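Local coordinates for multicopper oxidase (Arthrobacter sp. FB24, PDB 3GDC), which probably couples the one-electron oxidation of phenolic substrates to the reduction of dioxygen to water at its copper centres, as laccases do, at residues Q201-E214 with Q248-Y262. Numbering follows the deposited sequence.
Sequences QHELVRIHLINVLE and QVQGQRGILELRFPY
Arg206 and Glu257 face each other as a non-hydrogen-bonded pair of two antiparallel strands, 205-211 and 253-258, and join in a salt bridge. The guanidinium comes side-on, NE at 2.8 Å and NH2 at 2.9 Å from the same Glu257 OE2, both from one face of the carboxylate. With CG anti to the backbone N (chi1 176°), Arg206 CG lies against Ile255 CG2; the bend at chi3 (-63°) then turns the guanidinium to Glu257. NH2 is also held by the backbone O of Pro159; an alanine in place of Arg206 would probably leave the Glu257 carboxylate without its countercharge and that carbonyl without this donor. Ile255, on the same face, lies alongside His208, whose imidazole is fixed by Thr128 and Glu164.

On the other face, Val205, Ile207, Leu209, Leu256 and Leu258 form an apolar layer, with Leu256 CD2 3.8 Å from Leu209 CB; Leu209 and Leu256 both reach Phe221 of the facing sheet. Paired backbone bonds join Val205 to Leu258, Ile207 to Leu256 and Leu209 to Gly254. Leu209 O takes a second bond, from Gln248 NE2 (3.2 Å), well above its carbonyl plane; the same NE2 is hydrogen-bonded to Tyr230 OH.

Beyond the strands, the type II turn Val249-Gln252 is tied down by Gly251 N to Asn211 O. Gln250 NE2 reaches Val212 O at 3.0 Å, and its OE1 is hydrogen-bonded to His271 of a neighbouring subunit, placing the turn at a subunit interface. At the other end, Arg259 NH1 donates to His202 O (2.9 Å) in the carbonyl plane, its guanidinium face lying over Leu204 CB, while a water links Glu203 O to Phe260 N.

One face of this cupredoxin-like sandwich sheet thus packs into the core, whereas the other, turned toward strand 127-132, pairs the buried Arg206 and His208 with polar partners, which probably lowers the cost of placing them between domains.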
ATOM      1  N   GLN A 201     -19.717  -9.267  22.673  1.00 21.20           N
ATOM      2  CA  GLN A 201     -18.458  -9.865  23.123  1.00 22.00           C
ATOM      3  C   GLN A 201     -18.341 -11.316  22.654  1.00 22.13           C
ATOM      4  O   GLN A 201     -19.304 -12.094  22.760  1.00 22.11           O
ATOM      5  CB  GLN A 201     -18.372  -9.790  24.657  1.00 22.08           C
ATOM      6  CG  GLN A 201     -17.022 -10.121  25.258  1.00 22.99           C
ATOM      7  CD  GLN A 201     -17.049 -10.107  26.785  1.00 23.60           C
ATOM      8  OE1 GLN A 201     -18.112  -9.950  27.403  1.00 26.68           O
ATOM      9  NE2 GLN A 201     -15.885 -10.284  27.397  1.00 25.19           N
ATOM     10  N   HIS A 202     -17.172 -11.652  22.106  1.00 22.34           N
ATOM     11  CA  HIS A 202     -16.798 -13.020  21.691  1.00 22.87           C
ATOM     12  C   HIS A 202     -17.395 -13.487  20.358  1.00 22.81           C
ATOM     13  O   HIS A 202     -16.946 -14.494  19.806  1.00 22.79           O
ATOM     14  CB  HIS A 202     -17.081 -14.069  22.796  1.00 23.37           C
ATOM     15  CG  HIS A 202     -16.417 -13.770  24.108  1.00 25.17           C
ATOM     16  ND1 HIS A 202     -15.053 -13.613  24.236  1.00 26.84           N
ATOM     17  CD2 HIS A 202     -16.933 -13.611  25.350  1.00 27.92           C
ATOM     18  CE1 HIS A 202     -14.758 -13.358  25.499  1.00 27.49           C
ATOM     19  NE2 HIS A 202     -15.881 -13.350  26.196  1.00 27.75           N
ATOM     20  N   GLU A 203     -18.406 -12.779  19.854  1.00 22.90           N
ATOM     21  CA  GLU A 203     -19.088 -13.175  18.616  1.00 23.30           C
ATOM     22  C   GLU A 203     -18.216 -12.940  17.385  1.00 22.52           C
ATOM     23  O   GLU A 203     -17.415 -12.010  17.351  1.00 22.35           O
ATOM     24  CB  GLU A 203     -20.395 -12.405  18.443  1.00 23.63           C
ATOM     25  CG  GLU A 203     -21.566 -12.945  19.249  1.00 27.61           C
ATOM     26  CD  GLU A 203     -22.911 -12.563  18.641  1.00 31.45           C
ATOM     27  OE1 GLU A 203     -22.978 -11.537  17.918  1.00 32.55           O
ATOM     28  OE2 GLU A 203     -23.904 -13.293  18.886  1.00 33.05           O
ATOM     29  N   LEU A 204     -18.379 -13.777  16.368  1.00 21.67           N
ATOM     30  CA  LEU A 204     -17.626 -13.587  15.131  1.00 20.91           C
ATOM     31  C   LEU A 204     -18.211 -12.469  14.267  1.00 20.31           C
ATOM     32  O   LEU A 204     -19.311 -12.602  13.714  1.00 20.72           O
ATOM     33  CB  LEU A 204     -17.551 -14.883  14.327  1.00 21.31           C
ATOM     34  CG  LEU A 204     -16.671 -14.823  13.075  1.00 21.41           C
ATOM     35  CD1 LEU A 204     -15.227 -14.479  13.416  1.00 21.99           C
ATOM     36  CD2 LEU A 204     -16.740 -16.164  12.348  1.00 22.84           C
ATOM     37  N   VAL A 205     -17.464 -11.373  14.159  1.00 19.58           N
ATOM     38  CA  VAL A 205     -17.867 -10.218  13.359  1.00 18.44           C
ATOM     39  C   VAL A 205     -17.112 -10.274  12.026  1.00 17.74           C
ATOM     40  O   VAL A 205     -15.899 -10.453  12.018  1.00 17.58           O
ATOM     41  CB  VAL A 205     -17.570  -8.895  14.109  1.00 18.49           C
ATOM     42  CG1 VAL A 205     -17.852  -7.674  13.207  1.00 19.35           C
ATOM     43  CG2 VAL A 205     -18.374  -8.823  15.413  1.00 19.44           C
ATOM     44  N   ARG A 206     -17.836 -10.148  10.909  1.00 17.00           N
ATOM     45  CA  ARG A 206     -17.244 -10.197   9.580  1.00 15.81           C
ATOM     46  C   ARG A 206     -17.599  -8.899   8.851  1.00 16.03           C
ATOM     47  O   ARG A 206     -18.775  -8.586   8.646  1.00 15.45           O
ATOM     48  CB  ARG A 206     -17.752 -11.424   8.787  1.00 16.36           C
ATOM     49  CG  ARG A 206     -17.270 -11.510   7.345  1.00 16.35           C
ATOM     50  CD  ARG A 206     -17.646 -12.850   6.671  1.00 17.07           C
ATOM     51  NE  ARG A 206     -17.002 -13.978   7.346  1.00 18.62           N
ATOM     52  CZ  ARG A 206     -17.580 -15.159   7.584  1.00 19.94           C
ATOM     53  NH1 ARG A 206     -18.822 -15.387   7.191  1.00 21.25           N
ATOM     54  NH2 ARG A 206     -16.903 -16.109   8.225  1.00 20.38           N
ATOM     55  N   ILE A 207     -16.575  -8.151   8.470  1.00 14.67           N
ATOM     56  CA  ILE A 207     -16.775  -6.861   7.827  1.00 14.15           C
ATOM     57  C   ILE A 207     -16.269  -6.913   6.389  1.00 13.61           C
ATOM     58  O   ILE A 207     -15.126  -7.290   6.140  1.00 13.90           O
ATOM     59  CB  ILE A 207     -16.012  -5.733   8.584  1.00 14.35           C
ATOM     60  CG1 ILE A 207     -16.400  -5.702  10.066  1.00 14.77           C
ATOM     61  CG2 ILE A 207     -16.258  -4.365   7.907  1.00 14.42           C
ATOM     62  CD1 ILE A 207     -15.459  -4.827  10.934  1.00 15.51           C
ATOM     63  N   HIS A 208     -17.117  -6.503   5.454  1.00 12.74           N
ATOM     64  CA  HIS A 208     -16.687  -6.287   4.080  1.00 12.75           C
ATOM     65  C   HIS A 208     -16.280  -4.824   3.937  1.00 12.45           C
ATOM     66  O   HIS A 208     -17.137  -3.946   3.909  1.00 12.63           O
ATOM     67  CB  HIS A 208     -17.826  -6.625   3.119  1.00 13.65           C
ATOM     68  CG  HIS A 208     -18.275  -8.041   3.244  1.00 13.22           C
ATOM     69  ND1 HIS A 208     -17.689  -9.073   2.546  1.00 15.59           N
ATOM     70  CD2 HIS A 208     -19.210  -8.605   4.043  1.00 15.34           C
ATOM     71  CE1 HIS A 208     -18.264 -10.212   2.888  1.00 16.68           C
ATOM     72  NE2 HIS A 208     -19.183  -9.958   3.803  1.00 16.80           N
ATOM     73  N   LEU A 209     -14.979  -4.579   3.822  1.00 12.67           N
ATOM     74  CA  LEU A 209     -14.453  -3.202   3.791  1.00 12.80           C
ATOM     75  C   LEU A 209     -14.020  -2.833   2.394  1.00 12.99           C
ATOM     76  O   LEU A 209     -13.162  -3.505   1.822  1.00 12.99           O
ATOM     77  CB  LEU A 209     -13.246  -3.077   4.733  1.00 13.39           C
ATOM     78  CG  LEU A 209     -12.599  -1.689   4.785  1.00 14.25           C
ATOM     79  CD1 LEU A 209     -13.498  -0.743   5.547  1.00 13.14           C
ATOM     80  CD2 LEU A 209     -11.238  -1.810   5.462  1.00 15.25           C
ATOM     81  N   ILE A 210     -14.598  -1.759   1.863  1.00 12.30           N
ATOM     82  CA  ILE A 210     -14.381  -1.360   0.479  1.00 12.93           C
ATOM     83  C   ILE A 210     -13.932   0.081   0.413  1.00 12.97           C
ATOM     84  O   ILE A 210     -14.587   0.957   0.974  1.00 12.61           O
ATOM     85  CB  ILE A 210     -15.684  -1.489  -0.340  1.00 13.79           C
ATOM     86  CG1 ILE A 210     -16.188  -2.926  -0.281  1.00 14.18           C
ATOM     87  CG2 ILE A 210     -15.479  -1.014  -1.778  1.00 14.30           C
ATOM     88  CD1 ILE A 210     -17.675  -3.060  -0.504  1.00 15.59           C
ATOM     89  N   ASN A 211     -12.844   0.327  -0.319  1.00 13.05           N
ATOM     90  CA  ASN A 211     -12.364   1.684  -0.489  1.00 13.46           C
ATOM     91  C   ASN A 211     -12.762   2.278  -1.835  1.00 13.62           C
ATOM     92  O   ASN A 211     -12.311   1.789  -2.881  1.00 13.56           O
ATOM     93  CB  ASN A 211     -10.840   1.762  -0.325  1.00 13.86           C
ATOM     94  CG  ASN A 211     -10.352   3.198  -0.337  1.00 14.99           C
ATOM     95  OD1 ASN A 211     -11.052   4.090   0.160  1.00 15.05           O
ATOM     96  ND2 ASN A 211      -9.174   3.440  -0.917  1.00 15.33           N
ATOM     97  N   VAL A 212     -13.578   3.339  -1.808  1.00 13.10           N
ATOM     98  CA  VAL A 212     -13.888   4.090  -3.038  1.00 14.07           C
ATOM     99  C   VAL A 212     -13.312   5.517  -3.049  1.00 14.24           C
ATOM    100  O   VAL A 212     -13.598   6.302  -3.945  1.00 14.59           O
ATOM    101  CB  VAL A 212     -15.393   4.125  -3.347  1.00 13.71           C
ATOM    102  CG1 VAL A 212     -15.951   2.721  -3.434  1.00 15.05           C
ATOM    103  CG2 VAL A 212     -16.147   4.942  -2.283  1.00 14.57           C
ATOM    104  N   LEU A 213     -12.500   5.842  -2.045  1.00 15.29           N
ATOM    105  CA  LEU A 213     -11.994   7.198  -1.901  1.00 15.16           C
ATOM    106  C   LEU A 213     -11.298   7.714  -3.165  1.00 15.57           C
ATOM    107  O   LEU A 213     -10.355   7.109  -3.666  1.00 14.96           O
ATOM    108  CB  LEU A 213     -11.062   7.290  -0.684  1.00 15.05           C
ATOM    109  CG  LEU A 213     -10.378   8.630  -0.426  1.00 16.21           C
ATOM    110  CD1 LEU A 213     -11.413   9.715  -0.124  1.00 16.06           C
ATOM    111  CD2 LEU A 213      -9.429   8.431   0.750  1.00 15.49           C
ATOM    112  N   GLU A 214     -11.794   8.828  -3.680  1.00 16.81           N
ATOM    113  CA  GLU A 214     -11.206   9.463  -4.843  1.00 18.26           C
ATOM    114  C   GLU A 214     -10.194  10.526  -4.390  1.00 19.30           C
ATOM    115  O   GLU A 214     -10.232  10.983  -3.231  1.00 19.39           O
ATOM    116  CB  GLU A 214     -12.317  10.078  -5.716  1.00 19.11           C
ATOM    117  CG  GLU A 214     -11.846  10.682  -7.043  1.00 20.95           C
ATOM    118  CD  GLU A 214     -11.034   9.689  -7.862  1.00 23.38           C
ATOM    119  OE1 GLU A 214     -11.665   8.855  -8.548  1.00 24.38           O
ATOM    120  OE2 GLU A 214      -9.777   9.725  -7.786  1.00 24.86           O
ATOM    121  N   GLN A 248      -5.739   0.249   1.817  1.00 15.18           N
ATOM    122  CA  GLN A 248      -6.382  -0.032   0.537  1.00 15.12           C
ATOM    123  C   GLN A 248      -6.274   1.187  -0.365  1.00 14.93           C
ATOM    124  O   GLN A 248      -6.613   2.291   0.047  1.00 15.61           O
ATOM    125  CB  GLN A 248      -7.866  -0.341   0.767  1.00 14.37           C
ATOM    126  CG  GLN A 248      -8.149  -1.597   1.601  1.00 14.72           C
ATOM    127  CD  GLN A 248      -9.643  -1.819   1.827  1.00 14.73           C
ATOM    128  OE1 GLN A 248     -10.445  -0.912   1.631  1.00 15.12           O
ATOM    129  NE2 GLN A 248     -10.015  -3.031   2.237  1.00 13.59           N
ATOM    130  N   VAL A 249      -5.832   1.004  -1.605  1.00 14.85           N
ATOM    131  CA  VAL A 249      -5.969   2.071  -2.591  1.00 14.64           C
ATOM    132  C   VAL A 249      -7.401   1.998  -3.130  1.00 14.53           C
ATOM    133  O   VAL A 249      -8.141   1.069  -2.803  1.00 14.55           O
ATOM    134  CB  VAL A 249      -4.960   1.925  -3.750  1.00 14.67           C
ATOM    135  CG1 VAL A 249      -3.522   1.917  -3.213  1.00 15.75           C
ATOM    136  CG2 VAL A 249      -5.262   0.642  -4.596  1.00 15.03           C
ATOM    137  N   GLN A 250      -7.795   2.958  -3.956  1.00 14.73           N
ATOM    138  CA  GLN A 250      -9.150   2.938  -4.510  1.00 15.25           C
ATOM    139  C   GLN A 250      -9.333   1.686  -5.368  1.00 15.07           C
ATOM    140  O   GLN A 250      -8.462   1.355  -6.180  1.00 14.63           O
ATOM    141  CB  GLN A 250      -9.415   4.186  -5.345  1.00 15.37           C
ATOM    142  CG  GLN A 250     -10.883   4.339  -5.709  1.00 17.29           C
ATOM    143  CD  GLN A 250     -11.122   5.366  -6.788  1.00 18.81           C
ATOM    144  OE1 GLN A 250     -10.545   5.296  -7.877  1.00 20.35           O
ATOM    145  NE2 GLN A 250     -11.995   6.325  -6.502  1.00 17.33           N
ATOM    146  N   GLY A 251     -10.445   0.983  -5.161  1.00 15.13           N
ATOM    147  CA  GLY A 251     -10.702  -0.253  -5.903  1.00 15.23           C
ATOM    148  C   GLY A 251     -10.335  -1.490  -5.106  1.00 15.55           C
ATOM    149  O   GLY A 251     -10.831  -2.571  -5.411  1.00 15.89           O
ATOM    150  N   GLN A 252      -9.475  -1.348  -4.089  1.00 15.18           N
ATOM    151  CA  GLN A 252      -9.170  -2.474  -3.204  1.00 15.93           C
ATOM    152  C   GLN A 252     -10.230  -2.620  -2.119  1.00 15.35           C
ATOM    153  O   GLN A 252     -10.888  -1.657  -1.737  1.00 16.04           O
ATOM    154  CB  GLN A 252      -7.761  -2.392  -2.580  1.00 14.95           C
ATOM    155  CG  GLN A 252      -6.613  -2.599  -3.584  1.00 17.60           C
ATOM    156  CD  GLN A 252      -5.233  -2.633  -2.937  1.00 17.83           C
ATOM    157  OE1 GLN A 252      -4.425  -3.528  -3.211  1.00 24.33           O
ATOM    158  NE2 GLN A 252      -4.958  -1.674  -2.079  1.00 16.96           N
ATOM    159  N   ARG A 253     -10.378  -3.842  -1.641  1.00 15.13           N
ATOM    160  CA  ARG A 253     -11.430  -4.200  -0.698  1.00 14.39           C
ATOM    161  C   ARG A 253     -11.091  -5.566  -0.138  1.00 13.86           C
ATOM    162  O   ARG A 253     -10.217  -6.256  -0.668  1.00 14.05           O
ATOM    163  CB  ARG A 253     -12.827  -4.161  -1.349  1.00 13.85           C
ATOM    164  CG  ARG A 253     -13.131  -5.271  -2.368  1.00 14.77           C
ATOM    165  CD  ARG A 253     -12.479  -4.987  -3.709  1.00 16.14           C
ATOM    166  NE  ARG A 253     -12.878  -5.963  -4.729  1.00 13.58           N
ATOM    167  CZ  ARG A 253     -12.398  -5.999  -5.969  1.00 16.37           C
ATOM    168  NH1 ARG A 253     -11.499  -5.107  -6.380  1.00 16.13           N
ATOM    169  NH2 ARG A 253     -12.826  -6.937  -6.810  1.00 14.55           N
ATOM    170  N   GLY A 254     -11.746  -5.946   0.951  1.00 12.95           N
ATOM    171  CA  GLY A 254     -11.456  -7.231   1.579  1.00 13.38           C
ATOM    172  C   GLY A 254     -12.388  -7.532   2.725  1.00 13.75           C
ATOM    173  O   GLY A 254     -13.285  -6.741   3.034  1.00 14.31           O
ATOM    174  N   ILE A 255     -12.178  -8.681   3.352  1.00 13.94           N
ATOM    175  CA  ILE A 255     -12.962  -9.074   4.505  1.00 14.23           C
ATOM    176  C   ILE A 255     -12.093  -9.022   5.752  1.00 14.63           C
ATOM    177  O   ILE A 255     -10.954  -9.500   5.730  1.00 14.74           O
ATOM    178  CB  ILE A 255     -13.547 -10.496   4.344  1.00 14.34           C
ATOM    179  CG1 ILE A 255     -14.447 -10.542   3.104  1.00 13.89           C
ATOM    180  CG2 ILE A 255     -14.297 -10.907   5.609  1.00 15.38           C
ATOM    181  CD1 ILE A 255     -14.958 -11.947   2.738  1.00 15.78           C
ATOM    182  N   LEU A 256     -12.631  -8.426   6.817  1.00 15.43           N
ATOM    183  CA  LEU A 256     -12.005  -8.492   8.134  1.00 16.44           C
ATOM    184  C   LEU A 256     -12.850  -9.388   9.022  1.00 16.82           C
ATOM    185  O   LEU A 256     -14.081  -9.287   9.015  1.00 16.77           O
ATOM    186  CB  LEU A 256     -11.889  -7.118   8.806  1.00 16.87           C
ATOM    187  CG  LEU A 256     -11.876  -5.740   8.142  1.00 20.07           C
ATOM    188  CD1 LEU A 256     -11.072  -4.777   9.004  1.00 18.95           C
ATOM    189  CD2 LEU A 256     -11.399  -5.692   6.700  1.00 19.96           C
ATOM    190  N   GLU A 257     -12.195 -10.247   9.794  1.00 17.19           N
ATOM    191  CA  GLU A 257     -12.890 -11.107  10.749  1.00 18.42           C
ATOM    192  C   GLU A 257     -12.290 -10.952  12.132  1.00 18.38           C
ATOM    193  O   GLU A 257     -11.065 -11.033  12.297  1.00 18.31           O
ATOM    194  CB  GLU A 257     -12.824 -12.576  10.324  1.00 18.39           C
ATOM    195  CG  GLU A 257     -13.525 -12.873   9.004  1.00 20.91           C
ATOM    196  CD  GLU A 257     -13.739 -14.365   8.773  1.00 21.50           C
ATOM    197  OE1 GLU A 257     -13.294 -15.171   9.617  1.00 25.75           O
ATOM    198  OE2 GLU A 257     -14.362 -14.723   7.745  1.00 26.39           O
ATOM    199  N   LEU A 258     -13.143 -10.709  13.119  1.00 18.34           N
ATOM    200  CA  LEU A 258     -12.677 -10.675  14.498  1.00 19.81           C
ATOM    201  C   LEU A 258     -13.733 -11.046  15.534  1.00 19.74           C
ATOM    202  O   LEU A 258     -14.921 -11.087  15.242  1.00 18.99           O
ATOM    203  CB  LEU A 258     -12.067  -9.307  14.820  1.00 19.97           C
ATOM    204  CG  LEU A 258     -12.970  -8.083  14.957  1.00 21.73           C
ATOM    205  CD1 LEU A 258     -12.134  -6.981  15.588  1.00 23.04           C
ATOM    206  CD2 LEU A 258     -13.504  -7.623  13.615  1.00 23.05           C
ATOM    207  N   ARG A 259     -13.266 -11.327  16.753  1.00 20.55           N
ATOM    208  CA  ARG A 259     -14.128 -11.485  17.920  1.00 21.00           C
ATOM    209  C   ARG A 259     -13.604 -10.513  18.974  1.00 21.08           C
ATOM    210  O   ARG A 259     -12.419 -10.551  19.304  1.00 21.47           O
ATOM    211  CB  ARG A 259     -14.059 -12.916  18.465  1.00 21.38           C
ATOM    212  CG  ARG A 259     -14.380 -13.990  17.452  1.00 21.49           C
ATOM    213  CD  ARG A 259     -14.166 -15.386  18.037  1.00 22.82           C
ATOM    214  NE  ARG A 259     -14.557 -16.439  17.091  1.00 24.71           N
ATOM    215  CZ  ARG A 259     -15.773 -16.979  17.017  1.00 26.25           C
ATOM    216  NH1 ARG A 259     -16.747 -16.582  17.832  1.00 25.52           N
ATOM    217  NH2 ARG A 259     -16.019 -17.932  16.120  1.00 26.38           N
ATOM    218  N   PHE A 260     -14.474  -9.645  19.486  1.00 20.58           N
ATOM    219  CA  PHE A 260     -14.077  -8.655  20.494  1.00 20.54           C
ATOM    220  C   PHE A 260     -14.037  -9.321  21.874  1.00 21.04           C
ATOM    221  O   PHE A 260     -15.075  -9.763  22.365  1.00 20.67           O
ATOM    222  CB  PHE A 260     -15.068  -7.500  20.524  1.00 19.89           C
ATOM    223  CG  PHE A 260     -15.012  -6.604  19.318  1.00 20.64           C
ATOM    224  CD1 PHE A 260     -14.288  -5.413  19.356  1.00 20.41           C
ATOM    225  CD2 PHE A 260     -15.712  -6.927  18.154  1.00 19.97           C
ATOM    226  CE1 PHE A 260     -14.242  -4.564  18.246  1.00 20.11           C
ATOM    227  CE2 PHE A 260     -15.674  -6.077  17.040  1.00 19.59           C
ATOM    228  CZ  PHE A 260     -14.943  -4.900  17.086  1.00 19.39           C
ATOM    229  N   PRO A 261     -12.840  -9.411  22.487  1.00 21.64           N
ATOM    230  CA  PRO A 261     -12.708 -10.147  23.754  1.00 22.37           C
ATOM    231  C   PRO A 261     -13.248  -9.407  24.981  1.00 23.11           C
ATOM    232  O   PRO A 261     -13.520 -10.056  25.996  1.00 23.71           O
ATOM    233  CB  PRO A 261     -11.194 -10.345  23.886  1.00 22.27           C
ATOM    234  CG  PRO A 261     -10.611  -9.173  23.175  1.00 21.91           C
ATOM    235  CD  PRO A 261     -11.543  -8.886  22.023  1.00 21.49           C
ATOM    236  N   TYR A 262     -13.410  -8.086  24.890  1.00 23.56           N
ATOM    237  CA  TYR A 262     -13.780  -7.263  26.046  1.00 24.66           C
ATOM    238  C   TYR A 262     -14.924  -6.298  25.740  1.00 24.96           C
ATOM    239  O   TYR A 262     -14.975  -5.734  24.652  1.00 24.75           O
ATOM    240  CB  TYR A 262     -12.558  -6.476  26.561  1.00 25.13           C
ATOM    241  CG  TYR A 262     -11.441  -7.351  27.071  1.00 25.32           C
ATOM    242  CD1 TYR A 262     -11.629  -8.161  28.195  1.00 26.05           C
ATOM    243  CD2 TYR A 262     -10.193  -7.380  26.437  1.00 26.10           C
ATOM    244  CE1 TYR A 262     -10.623  -8.975  28.673  1.00 27.07           C
ATOM    245  CE2 TYR A 262      -9.162  -8.197  26.916  1.00 26.20           C
ATOM    246  CZ  TYR A 262      -9.393  -8.999  28.038  1.00 27.38           C
ATOM    247  OH  TYR A 262      -8.408  -9.824  28.542  1.00 27.84           O
TER
HETATM  248  O   HOH W   1     -17.199  -9.928  18.860  1.00 20.06           O